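Local coordinates for protein homoserine O-acetyltransferase (Bacillus anthracis str. 'Ames Ancestor', PDB 3I1I) that probably catalyses transfer of an acetyl group from acetyl-CoA to the hydroxyl of L-homoserine, an acylation step on the route to methionine, at residues 131-136 / 158-163; 125-130 / 284-289; 44-49 / 149-154. All blocks are in the same frame, centred on the assembly; numbering follows the deposited sequence.

In the fold
All three contacts are buried and lie within the alpha/beta hydrolase fold. Contact 3 is part of the central sheet, two parallel strands laced together edge to edge. Contact 1 lies over one face of that sheet, where helices 129-142 and 156-167 cross; I160 and Q136 reach down to C48 and L46 of contact 3. Contact 2 joins the start of helix 129-142, shared with contact 1, to helix 277-289; its F129 ring packs on I160 and M159, and contact 2 also reaches a second subunit. Chemistry follows place: backbone hydrogen bonds between strands in contact 3, aliphatic packing with one anchored amide in contact 1, and aromatic faces plus a bridging water in contact 2.

Contact 1: 131-136 / 158-163; sequences DVARMQ and GMIAQQ
Q136 OE1 takes a hydrogen bond from W164 NE1 while the I160 CG2 methyl presses against the same oxygen at 3.2 Å. Q136 NE2 donates to T91 OG1, so both ends of this buried amide are held and its rotation is fixed; glutamine suits the place because it brings an acceptor for W164 and a donor for T91. The two helices, 129-142 and 156-167, cover one face of the central sheet of the alpha/beta hydrolase fold, the second of them following the probable nucleophile elbow. The axes of 131-136 and 158-163 approach to 8.8 Å and cross at -66°. A133 suits the crossing because a single methyl lets the helices come close: its CB lies 4.2 Å from Q163 CB and also meets I160 CG2. I160 divides its work. CG2, anti to the backbone N, goes to Q136, whereas CG1 carries CD1 to V132, with 4.0 Å between I160 CD1 and V132 CG1. Q163 offers little beyond CB, since its chain bends at chi2 (-72°) and the amide leads off. Q162 NE2 bonds N181 O and also G158 O, lying 3.0 Å from G158 O, above its carbonyl plane, while Q162 N reaches that oxygen from the opposite face.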
loop_
_atom_site.group_PDB
_atom_site.type_symbol
_atom_site.label_atom_id
_atom_site.label_comp_id
_atom_site.label_asym_id
_atom_site.label_seq_id
_atom_site.Cartn_x
_atom_site.Cartn_y
_atom_site.Cartn_z
ATOM N N ASP A 131 -7.420 -10.371 -24.057
ATOM C CA ASP A 131 -7.257 -9.395 -25.158
ATOM C C ASP A 131 -5.876 -9.484 -25.778
ATOM O O ASP A 131 -5.757 -9.483 -27.002
ATOM C CB ASP A 131 -7.512 -7.982 -24.699
ATOM C CG ASP A 131 -8.980 -7.723 -24.424
ATOM O OD1 ASP A 131 -9.777 -7.999 -25.336
ATOM O OD2 ASP A 131 -9.344 -7.260 -23.313
ATOM N N VAL A 132 -4.845 -9.651 -24.941
ATOM C CA VAL A 132 -3.493 -9.773 -25.437
ATOM C C VAL A 132 -3.303 -11.071 -26.280
ATOM O O VAL A 132 -2.683 -11.044 -27.353
ATOM C CB VAL A 132 -2.439 -9.640 -24.306
ATOM C CG1 VAL A 132 -1.045 -10.008 -24.816
ATOM C CG2 VAL A 132 -2.474 -8.190 -23.679
ATOM N N ALA A 133 -3.862 -12.173 -25.802
ATOM C CA ALA A 133 -3.826 -13.439 -26.496
ATOM C C ALA A 133 -4.572 -13.315 -27.862
ATOM O O ALA A 133 -4.101 -13.830 -28.872
ATOM C CB ALA A 133 -4.448 -14.539 -25.604
ATOM N N ARG A 134 -5.700 -12.612 -27.905
ATOM C CA ARG A 134 -6.419 -12.457 -29.177
ATOM C C ARG A 134 -5.601 -11.646 -30.192
ATOM O O ARG A 134 -5.553 -12.000 -31.366
ATOM C CB ARG A 134 -7.792 -11.826 -28.992
ATOM C CG ARG A 134 -8.703 -12.588 -27.989
ATOM C CD ARG A 134 -9.979 -12.963 -28.663
ATOM N NE ARG A 134 -10.996 -13.582 -27.794
ATOM C CZ ARG A 134 -11.246 -14.895 -27.713
ATOM N NH1 ARG A 134 -10.534 -15.805 -28.409
ATOM N NH2 ARG A 134 -12.217 -15.302 -26.908
HETATM N N MSE A 135 -4.922 -10.597 -29.731
HETATM C CA MSE A 135 -4.081 -9.843 -30.614
HETATM C C MSE A 135 -2.906 -10.670 -31.112
HETATM O O MSE A 135 -2.671 -10.710 -32.301
HETATM C CB MSE A 135 -3.594 -8.585 -29.948
HETATM C CG MSE A 135 -4.676 -7.536 -29.887
HETATM SE SE MSE A 135 -4.114 -6.106 -28.700
HETATM C CE MSE A 135 -2.417 -5.642 -29.594
ATOM N N GLN A 136 -2.195 -11.345 -30.215
ATOM C CA GLN A 136 -1.091 -12.200 -30.602
ATOM C C GLN A 136 -1.494 -13.246 -31.666
ATOM O O GLN A 136 -0.756 -13.515 -32.611
ATOM C CB GLN A 136 -0.578 -12.936 -29.382
ATOM C CG GLN A 136 0.226 -12.077 -28.404
ATOM C CD GLN A 136 0.603 -12.885 -27.173
ATOM O OE1 GLN A 136 -0.157 -13.758 -26.729
ATOM N NE2 GLN A 136 1.789 -12.642 -26.653
ATOM N N GLY A 158 2.647 -15.858 -18.046
ATOM C CA GLY A 158 1.950 -17.125 -17.893
ATOM C C GLY A 158 0.423 -17.027 -17.925
ATOM O O GLY A 158 -0.253 -17.991 -18.244
HETATM N N MSE A 159 -0.114 -15.873 -17.565
HETATM C CA MSE A 159 -1.550 -15.630 -17.626
HETATM C C MSE A 159 -2.009 -15.597 -19.077
HETATM O O MSE A 159 -3.019 -16.198 -19.416
HETATM C CB MSE A 159 -1.910 -14.310 -16.940
HETATM C CG MSE A 159 -1.641 -14.348 -15.430
HETATM SE SE MSE A 159 -1.873 -12.649 -14.499
HETATM C CE MSE A 159 -1.331 -13.324 -12.786
ATOM N N ILE A 160 -1.250 -14.894 -19.920
ATOM C CA ILE A 160 -1.493 -14.871 -21.328
ATOM C C ILE A 160 -1.358 -16.287 -21.901
ATOM O O ILE A 160 -2.213 -16.745 -22.681
ATOM C CB ILE A 160 -0.540 -13.919 -22.050
ATOM C CG1 ILE A 160 -0.760 -12.483 -21.570
ATOM C CG2 ILE A 160 -0.715 -14.030 -23.563
ATOM C CD1 ILE A 160 0.552 -11.601 -21.510
ATOM N N ALA A 161 -0.337 -17.011 -21.484
ATOM C CA ALA A 161 -0.143 -18.359 -22.032
ATOM C C ALA A 161 -1.329 -19.233 -21.662
ATOM O O ALA A 161 -1.726 -20.118 -22.425
ATOM C CB ALA A 161 1.146 -18.974 -21.539
ATOM N N GLN A 162 -1.887 -19.008 -20.474
ATOM C CA GLN A 162 -2.980 -19.854 -20.056
ATOM C C GLN A 162 -4.220 -19.520 -20.873
ATOM O O GLN A 162 -4.986 -20.402 -21.201
ATOM C CB GLN A 162 -3.260 -19.718 -18.564
ATOM C CG GLN A 162 -2.294 -20.469 -17.689
ATOM C CD GLN A 162 -2.436 -20.061 -16.223
ATOM O OE1 GLN A 162 -3.061 -20.763 -15.448
ATOM N NE2 GLN A 162 -1.873 -18.905 -15.858
ATOM N N GLN A 163 -4.401 -18.252 -21.195
ATOM C CA GLN A 163 -5.541 -17.834 -22.015
ATOM C C GLN A 163 -5.452 -18.440 -23.433
ATOM O O GLN A 163 -6.442 -18.921 -23.974
ATOM C CB GLN A 163 -5.639 -16.312 -22.038
ATOM C CG GLN A 163 -6.068 -15.692 -20.704
ATOM C CD GLN A 163 -7.542 -15.945 -20.393
ATOM O OE1 GLN A 163 -8.168 -16.844 -20.965
ATOM N NE2 GLN A 163 -8.108 -15.144 -19.486
#

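Contact 2: 125-130 / 284-289; sequences PVFTFL and AKAVLL
The methyl of A286 is the bump of this interface, and two phenylalanine rings make the hollow that receives it. A286 CB stands over a face of the F127 ring, 3.9 Å from its centroid, and over a face of F129 at 4.0 Å, in each case displaced toward the rim, giving two CH-pi contacts. A chi1 of 85° folds the F127 ring back over its own backbone and so beneath that methyl, while F127 O closes on A286 CB at 3.5 Å. A small residue suits this spot, since 125-130 runs right past the helix. Helix 277-289 belongs to the helical insertion between strands 174-178 and 309-313, where alpha/beta hydrolases commonly carry a lid. Here it meets the start of helix 129-142, with T128 at the N-cap, its OG1 taking a weak bond from L130 N. V287 lies alongside F129, its CG2 at the edge in the ring plane. On the other flank V126 and L289 cross at about a right angle, V126 CG1 and L289 CD1 3.6 Å apart. K285 lends V126 its aliphatic stem and sends NZ to V254 O of the second subunit. A water joins the backbones, accepting from F129 N at 2.9 Å and donating to A286 O at 2.8 Å.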
loop_
_atom_site.group_PDB
_atom_site.type_symbol
_atom_site.label_atom_id
_atom_site.label_comp_id
_atom_site.label_asym_id
_atom_site.label_seq_id
_atom_site.Cartn_x
_atom_site.Cartn_y
_atom_site.Cartn_z
ATOM N N PRO A 125 -9.866 1.667 -22.871
ATOM C CA PRO A 125 -10.706 0.584 -22.379
ATOM C C PRO A 125 -9.959 -0.365 -21.466
ATOM O O PRO A 125 -8.762 -0.549 -21.609
ATOM C CB PRO A 125 -11.111 -0.169 -23.646
ATOM C CG PRO A 125 -10.059 0.149 -24.635
ATOM C CD PRO A 125 -9.585 1.542 -24.310
ATOM N N VAL A 126 -10.693 -0.972 -20.551
ATOM C CA VAL A 126 -10.171 -2.032 -19.742
ATOM C C VAL A 126 -9.799 -3.190 -20.642
ATOM O O VAL A 126 -10.617 -3.596 -21.536
ATOM C CB VAL A 126 -11.211 -2.489 -18.722
ATOM C CG1 VAL A 126 -10.719 -3.741 -17.998
ATOM C CG2 VAL A 126 -11.537 -1.308 -17.748
ATOM N N PHE A 127 -8.584 -3.707 -20.420
ATOM C CA PHE A 127 -8.125 -4.899 -21.092
ATOM C C PHE A 127 -7.825 -6.033 -20.122
ATOM O O PHE A 127 -7.493 -5.796 -18.960
ATOM C CB PHE A 127 -6.880 -4.591 -21.950
ATOM C CG PHE A 127 -5.563 -4.654 -21.197
ATOM C CD1 PHE A 127 -4.783 -5.786 -21.259
ATOM C CD2 PHE A 127 -5.110 -3.565 -20.456
ATOM C CE1 PHE A 127 -3.574 -5.855 -20.603
ATOM C CE2 PHE A 127 -3.906 -3.611 -19.775
ATOM C CZ PHE A 127 -3.130 -4.762 -19.839
ATOM N N THR A 128 -7.903 -7.257 -20.653
ATOM C CA THR A 128 -7.514 -8.458 -19.964
ATOM C C THR A 128 -6.394 -9.150 -20.729
ATOM O O THR A 128 -6.047 -8.774 -21.850
ATOM C CB THR A 128 -8.674 -9.440 -19.907
ATOM O OG1 THR A 128 -8.947 -9.951 -21.230
ATOM C CG2 THR A 128 -9.894 -8.750 -19.327
ATOM N N PHE A 129 -5.833 -10.179 -20.129
ATOM C CA PHE A 129 -4.791 -10.938 -20.789
ATOM C C PHE A 129 -5.340 -11.815 -21.866
ATOM O O PHE A 129 -4.598 -12.303 -22.694
ATOM C CB PHE A 129 -3.924 -11.697 -19.772
ATOM C CG PHE A 129 -3.097 -10.755 -18.909
ATOM C CD1 PHE A 129 -2.169 -9.887 -19.502
ATOM C CD2 PHE A 129 -3.289 -10.681 -17.541
ATOM C CE1 PHE A 129 -1.445 -8.976 -18.744
ATOM C CE2 PHE A 129 -2.563 -9.765 -16.780
ATOM C CZ PHE A 129 -1.646 -8.902 -17.392
ATOM N N LEU A 130 -6.658 -11.980 -21.904
ATOM C CA LEU A 130 -7.283 -12.615 -23.054
ATOM C C LEU A 130 -7.230 -11.674 -24.276
ATOM O O LEU A 130 -6.957 -12.137 -25.404
ATOM C CB LEU A 130 -8.677 -13.075 -22.740
ATOM C CG LEU A 130 -9.490 -13.659 -23.894
ATOM C CD1 LEU A 130 -8.706 -14.713 -24.663
ATOM C CD2 LEU A 130 -10.837 -14.208 -23.310
ATOM N N ALA A 284 -2.215 -3.291 -13.786
ATOM C CA ALA A 284 -2.647 -3.804 -12.460
ATOM C C ALA A 284 -4.107 -4.285 -12.517
ATOM O O ALA A 284 -4.448 -5.355 -11.985
ATOM C CB ALA A 284 -2.429 -2.776 -11.330
ATOM N N LYS A 285 -4.949 -3.528 -13.211
ATOM C CA LYS A 285 -6.346 -3.938 -13.406
ATOM C C LYS A 285 -6.470 -5.290 -14.153
ATOM O O LYS A 285 -7.248 -6.168 -13.769
ATOM C CB LYS A 285 -7.110 -2.851 -14.152
ATOM C CG LYS A 285 -8.609 -3.149 -14.335
ATOM C CD LYS A 285 -9.454 -2.924 -13.065
ATOM C CE LYS A 285 -10.916 -3.236 -13.392
ATOM N NZ LYS A 285 -11.983 -2.618 -12.533
ATOM N N ALA A 286 -5.667 -5.461 -15.199
ATOM C CA ALA A 286 -5.627 -6.721 -15.926
ATOM C C ALA A 286 -5.248 -7.860 -14.988
ATOM O O ALA A 286 -5.802 -8.975 -15.074
ATOM C CB ALA A 286 -4.629 -6.640 -17.134
ATOM N N VAL A 287 -4.265 -7.602 -14.122
ATOM C CA VAL A 287 -3.784 -8.667 -13.258
ATOM C C VAL A 287 -4.900 -9.029 -12.288
ATOM O O VAL A 287 -5.178 -10.209 -12.046
ATOM C CB VAL A 287 -2.512 -8.271 -12.464
ATOM C CG1 VAL A 287 -2.327 -9.232 -11.246
ATOM C CG2 VAL A 287 -1.255 -8.204 -13.401
ATOM N N LEU A 288 -5.529 -8.023 -11.716
ATOM C CA LEU A 288 -6.585 -8.251 -10.730
ATOM C C LEU A 288 -7.831 -8.946 -11.337
ATOM O O LEU A 288 -8.499 -9.729 -10.662
ATOM C CB LEU A 288 -6.926 -6.921 -10.087
ATOM C CG LEU A 288 -8.186 -6.502 -9.376
ATOM C CD1 LEU A 288 -7.886 -5.045 -9.007
ATOM C CD2 LEU A 288 -9.417 -6.592 -10.261
ATOM N N LEU A 289 -8.102 -8.663 -12.610
ATOM C CA LEU A 289 -9.170 -9.333 -13.337
ATOM C C LEU A 289 -8.814 -10.739 -13.819
ATOM O O LEU A 289 -9.721 -11.434 -14.283
ATOM C CB LEU A 289 -9.568 -8.514 -14.570
ATOM C CG LEU A 289 -10.326 -7.218 -14.303
ATOM C CD1 LEU A 289 -10.463 -6.443 -15.599
ATOM C CD2 LEU A 289 -11.675 -7.495 -13.611
HETATM O O HOH W 1 -6.694 -10.286 -17.385
#

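Contact 3: 44-49 / 149-154; sequences VILICH and HAVMGP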
loop_
_atom_site.group_PDB
_atom_site.type_symbol
_atom_site.label_atom_id
_atom_site.label_comp_id
_atom_site.label_asym_id
_atom_site.label_seq_id
_atom_site.Cartn_x
_atom_site.Cartn_y
_atom_site.Cartn_z
ATOM N N VAL A 44 7.405 -23.186 -33.879
ATOM C CA VAL A 44 7.170 -21.871 -33.275
ATOM C C VAL A 44 6.852 -21.939 -31.773
ATOM O O VAL A 44 5.965 -22.687 -31.343
ATOM C CB VAL A 44 6.009 -21.116 -33.976
ATOM C CG1 VAL A 44 5.853 -19.690 -33.394
ATOM C CG2 VAL A 44 6.235 -21.092 -35.508
ATOM N N ILE A 45 7.579 -21.136 -30.997
ATOM C CA ILE A 45 7.334 -20.963 -29.567
ATOM C C ILE A 45 7.018 -19.503 -29.313
ATOM O O ILE A 45 7.805 -18.632 -29.665
ATOM C CB ILE A 45 8.568 -21.362 -28.738
ATOM C CG1 ILE A 45 8.911 -22.840 -28.997
ATOM C CG2 ILE A 45 8.306 -21.109 -27.281
ATOM C CD1 ILE A 45 10.106 -23.447 -28.168
ATOM N N LEU A 46 5.865 -19.228 -28.733
ATOM C CA LEU A 46 5.492 -17.869 -28.378
ATOM C C LEU A 46 5.791 -17.665 -26.905
ATOM O O LEU A 46 5.381 -18.480 -26.101
ATOM C CB LEU A 46 3.996 -17.642 -28.659
ATOM C CG LEU A 46 3.423 -16.278 -28.253
ATOM C CD1 LEU A 46 4.142 -15.109 -28.958
ATOM C CD2 LEU A 46 1.913 -16.253 -28.464
ATOM N N ILE A 47 6.554 -16.616 -26.583
ATOM C CA ILE A 47 6.917 -16.205 -25.222
ATOM C C ILE A 47 6.108 -14.953 -24.890
ATOM O O ILE A 47 6.020 -14.021 -25.688
ATOM C CB ILE A 47 8.410 -15.765 -25.130
ATOM C CG1 ILE A 47 9.367 -16.863 -25.600
ATOM C CG2 ILE A 47 8.803 -15.365 -23.695
ATOM C CD1 ILE A 47 9.325 -18.116 -24.828
ATOM N N CYS A 48 5.529 -14.912 -23.702
ATOM C CA CYS A 48 4.737 -13.772 -23.270
ATOM C C CYS A 48 5.434 -13.108 -22.098
ATOM O O CYS A 48 5.925 -13.803 -21.196
ATOM C CB CYS A 48 3.393 -14.262 -22.820
ATOM S SG CYS A 48 2.553 -15.230 -24.078
ATOM N N HIS A 49 5.440 -11.779 -22.083
ATOM C CA HIS A 49 6.191 -11.039 -21.078
ATOM C C HIS A 49 5.420 -10.686 -19.797
ATOM O O HIS A 49 4.194 -10.695 -19.775
ATOM C CB HIS A 49 6.903 -9.839 -21.719
ATOM C CG HIS A 49 6.073 -8.605 -21.871
ATOM N ND1 HIS A 49 5.654 -7.847 -20.798
ATOM C CD2 HIS A 49 5.707 -7.918 -22.979
ATOM C CE1 HIS A 49 5.012 -6.778 -21.241
ATOM N NE2 HIS A 49 5.047 -6.788 -22.564
ATOM N N HIS A 149 4.239 -24.765 -31.285
ATOM C CA HIS A 149 4.902 -25.896 -30.620
ATOM C C HIS A 149 4.764 -25.709 -29.109
ATOM O O HIS A 149 4.597 -26.673 -28.379
ATOM C CB HIS A 149 6.393 -25.938 -31.011
ATOM C CG HIS A 149 7.130 -27.141 -30.510
ATOM N ND1 HIS A 149 7.063 -28.376 -31.132
ATOM C CD2 HIS A 149 7.966 -27.298 -29.457
ATOM C CE1 HIS A 149 7.803 -29.244 -30.463
ATOM N NE2 HIS A 149 8.363 -28.615 -29.444
ATOM N N ALA A 150 4.823 -24.455 -28.657
ATOM C CA ALA A 150 4.615 -24.096 -27.229
ATOM C C ALA A 150 4.277 -22.631 -27.097
ATOM O O ALA A 150 4.693 -21.810 -27.936
ATOM C CB ALA A 150 5.877 -24.407 -26.333
ATOM N N VAL A 151 3.515 -22.332 -26.049
ATOM C CA VAL A 151 3.313 -20.986 -25.589
ATOM C C VAL A 151 3.703 -20.955 -24.092
ATOM O O VAL A 151 3.432 -21.861 -23.339
ATOM C CB VAL A 151 1.863 -20.512 -25.785
ATOM C CG1 VAL A 151 0.898 -21.307 -24.885
ATOM C CG2 VAL A 151 1.758 -19.012 -25.510
HETATM N N MSE A 152 4.354 -19.897 -23.674
HETATM C CA MSE A 152 4.927 -19.855 -22.341
HETATM C C MSE A 152 5.264 -18.457 -21.892
HETATM O O MSE A 152 5.369 -17.552 -22.693
HETATM C CB MSE A 152 6.169 -20.713 -22.278
HETATM C CG MSE A 152 7.203 -20.340 -23.272
HETATM SE SE MSE A 152 8.617 -21.759 -23.322
HETATM C CE MSE A 152 9.218 -21.776 -21.332
ATOM N N GLY A 153 5.410 -18.330 -20.585
ATOM C CA GLY A 153 5.735 -17.088 -19.948
ATOM C C GLY A 153 5.714 -17.174 -18.422
ATOM O O GLY A 153 5.113 -18.106 -17.823
ATOM N N PRO A 154 6.396 -16.207 -17.769
ATOM C CA PRO A 154 6.355 -16.128 -16.313
ATOM C C PRO A 154 5.329 -15.122 -15.896
ATOM O O PRO A 154 5.198 -14.103 -16.549
ATOM C CB PRO A 154 7.756 -15.639 -15.956
ATOM C CG PRO A 154 8.088 -14.660 -17.101
ATOM C CD PRO A 154 7.427 -15.321 -18.342
#
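Neighbouring parallel strands at the heart of the alpha/beta hydrolase sheet meet here, 44-48 beside 150-154, the latter running into the probable nucleophile elbow at G153. The ladder starts at V44 O, which receives H149 N at 2.7 Å, in the carbonyl plane, and a weak bond from A150 N. It then switches from strand to strand: L46 N gives to A150 O at 2.9 Å, M152 N to L46 O at 3.0 Å, and C48 N to M152 O at 2.8 Å. M152 N lies almost in line with the L46 carbonyl (166°). Beta-branched and other apolar residues fit a sheet buried on both faces. On one face L46 and V151 lie side by side, L46 CD2 against V151 CG2 at 4.0 Å, with the C48 sulfur near the same methyl; helix 156-167 covers them. The other face carries I45, I47, A150 and M152; helix 362-370 packs on all of these but I47, which meets V88. With chi1 at 57°, selenomethionine M152 runs alongside I47, whose CD1 comes within 3.4 Å of M152 CG; the M152 selenium also touches I45 CG2. H149 sends NE2 to L369 O. At the far end G153, bare of a side chain, lets C48 O approach its CA, and the P154 ring follows, P154 CD lying 3.6 Å from C48 O.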